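Local coordinates for iron uptake protein A2 (Synechocystis sp., PDB 2VOZ) that binds ferric iron in the periplasm, probably as a substrate-binding subunit of an ABC transporter for iron import, at residues R157-V162 with I216-I221. Residues are numbered along the deposited sequence; the frame is centred on the assembly and turned at random.
Sequences RGKILV and IGDVAI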
loop_
_atom_site.group_PDB
_atom_site.type_symbol
_atom_site.label_atom_id
_atom_site.label_comp_id
_atom_site.label_asym_id
_atom_site.label_seq_id
_atom_site.Cartn_x
_atom_site.Cartn_y
_atom_site.Cartn_z
ATOM N N ARG B 157 -40.750 -0.024 16.618
ATOM C CA ARG B 157 -41.279 -0.050 15.262
ATOM C C ARG B 157 -40.684 1.070 14.397
ATOM O O ARG B 157 -40.661 2.223 14.826
ATOM C CB ARG B 157 -42.815 0.040 15.307
ATOM C CG ARG B 157 -43.454 0.171 13.960
ATOM C CD ARG B 157 -43.541 -1.164 13.320
ATOM N NE ARG B 157 -44.724 -1.226 12.461
ATOM N N GLY B 158 -40.184 0.707 13.206
ATOM C CA GLY B 158 -39.582 1.655 12.252
ATOM C C GLY B 158 -38.227 2.194 12.685
ATOM O O GLY B 158 -37.725 3.136 12.079
ATOM N N LYS B 159 -37.605 1.581 13.693
ATOM C CA LYS B 159 -36.376 2.161 14.247
ATOM C C LYS B 159 -35.085 1.330 14.106
ATOM O O LYS B 159 -33.990 1.871 14.299
ATOM C CB LYS B 159 -36.610 2.549 15.705
ATOM C CG LYS B 159 -37.497 3.785 15.845
ATOM C CD LYS B 159 -37.756 4.129 17.302
ATOM C CE LYS B 159 -38.540 5.432 17.366
ATOM N NZ LYS B 159 -38.776 5.919 18.759
ATOM N N ILE B 160 -35.213 0.040 13.819
ATOM C CA ILE B 160 -34.058 -0.866 13.871
ATOM C C ILE B 160 -33.306 -0.974 12.560
ATOM O O ILE B 160 -33.892 -1.192 11.478
ATOM C CB ILE B 160 -34.498 -2.268 14.345
ATOM C CG1 ILE B 160 -35.217 -2.185 15.726
ATOM C CG2 ILE B 160 -33.293 -3.243 14.360
ATOM C CD1 ILE B 160 -34.396 -1.627 16.919
ATOM N N LEU B 161 -31.978 -0.834 12.634
ATOM C CA LEU B 161 -31.116 -0.988 11.469
ATOM C C LEU B 161 -30.154 -2.160 11.607
ATOM O O LEU B 161 -29.432 -2.236 12.579
ATOM C CB LEU B 161 -30.266 0.254 11.306
ATOM C CG LEU B 161 -31.101 1.475 10.948
ATOM C CD1 LEU B 161 -30.305 2.702 11.393
ATOM C CD2 LEU B 161 -31.392 1.516 9.439
ATOM N N VAL B 162 -30.183 -3.079 10.641
ATOM C CA VAL B 162 -29.223 -4.183 10.617
ATOM C C VAL B 162 -28.956 -4.594 9.181
ATOM O O VAL B 162 -29.827 -4.395 8.315
ATOM C CB VAL B 162 -29.715 -5.372 11.479
ATOM C CG1 VAL B 162 -30.973 -6.003 10.863
ATOM C CG2 VAL B 162 -28.593 -6.408 11.678
ATOM N N ILE B 216 -32.116 7.808 9.386
ATOM C CA ILE B 216 -32.851 6.666 8.783
ATOM C C ILE B 216 -33.459 5.734 9.828
ATOM O O ILE B 216 -34.575 5.224 9.641
ATOM C CB ILE B 216 -31.957 5.904 7.753
ATOM C CG1 ILE B 216 -31.543 6.888 6.650
ATOM C CG2 ILE B 216 -32.717 4.740 7.106
ATOM C CD1 ILE B 216 -30.268 6.499 5.911
ATOM N N GLY B 217 -32.757 5.529 10.939
ATOM C CA GLY B 217 -33.293 4.688 12.038
ATOM C C GLY B 217 -32.629 5.155 13.311
ATOM O O GLY B 217 -31.834 6.101 13.263
ATOM N N ASP B 218 -32.894 4.494 14.447
ATOM C CA ASP B 218 -32.431 5.007 15.733
ATOM C C ASP B 218 -31.527 4.054 16.510
ATOM O O ASP B 218 -30.794 4.484 17.397
ATOM C CB ASP B 218 -33.628 5.330 16.637
ATOM C CG ASP B 218 -34.468 6.490 16.137
ATOM O OD1 ASP B 218 -34.138 7.148 15.117
ATOM O OD2 ASP B 218 -35.506 6.732 16.800
ATOM N N VAL B 219 -31.625 2.761 16.201
ATOM C CA VAL B 219 -30.840 1.711 16.913
ATOM C C VAL B 219 -30.322 0.727 15.878
ATOM O O VAL B 219 -31.085 0.253 15.043
ATOM C CB VAL B 219 -31.664 0.929 17.980
ATOM C CG1 VAL B 219 -30.789 -0.138 18.640
ATOM C CG2 VAL B 219 -32.250 1.903 19.023
ATOM N N ALA B 220 -29.013 0.483 15.891
ATOM C CA ALA B 220 -28.413 -0.456 14.933
ATOM C C ALA B 220 -27.750 -1.564 15.704
ATOM O O ALA B 220 -27.360 -1.374 16.878
ATOM C CB ALA B 220 -27.384 0.219 14.056
ATOM N N ILE B 221 -27.620 -2.721 15.037
ATOM C CA ILE B 221 -26.833 -3.829 15.573
ATOM C C ILE B 221 -25.601 -3.942 14.689
ATOM O O ILE B 221 -25.740 -4.024 13.461
ATOM C CB ILE B 221 -27.628 -5.146 15.507
ATOM C CG1 ILE B 221 -28.927 -5.012 16.342
ATOM C CG2 ILE B 221 -26.779 -6.319 16.055
ATOM C CD1 ILE B 221 -29.853 -6.250 16.269
HETATM O O HOH W 1 -36.110 6.439 19.425
#
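The side chain of K159 passes obliquely across the D218 carboxylate while K159 O takes two backbone N-H groups. D218 N lies on a lone pair of K159 O at 2.8 Å; V219 N, at 3.2 Å, is tilted 28° from the carbonyl plane. Followed outward, K159 CB meets D218 CB at 4.2 Å, CG and CD lie against OD2, and CE comes within 3.3 Å of D218 OD2. The chain, extended beyond CG, carries the ammonium past that oxygen: K159 NZ and D218 OD2 form a long salt bridge (3.9 Å) that a water also spans. D218 OD1 forms a salt bridge with R139. L161 N donates to V219 O and I221 N to L161 O, which makes the pairing parallel. L161 and A220 share one face of the sheet, beneath helix 205-213, with L161 CD1 3.6 Å from G217 CA; the missing side chain of G217 leaves room for L161 CG and K159 O. I160 and V219 lie side by side on the other face. This is a short parallel pairing in the α/β fold of periplasmic solute-binding proteins, with strand 219-223 running into helix 224-232, whose first turn carries the iron ligands Y225 and Y226.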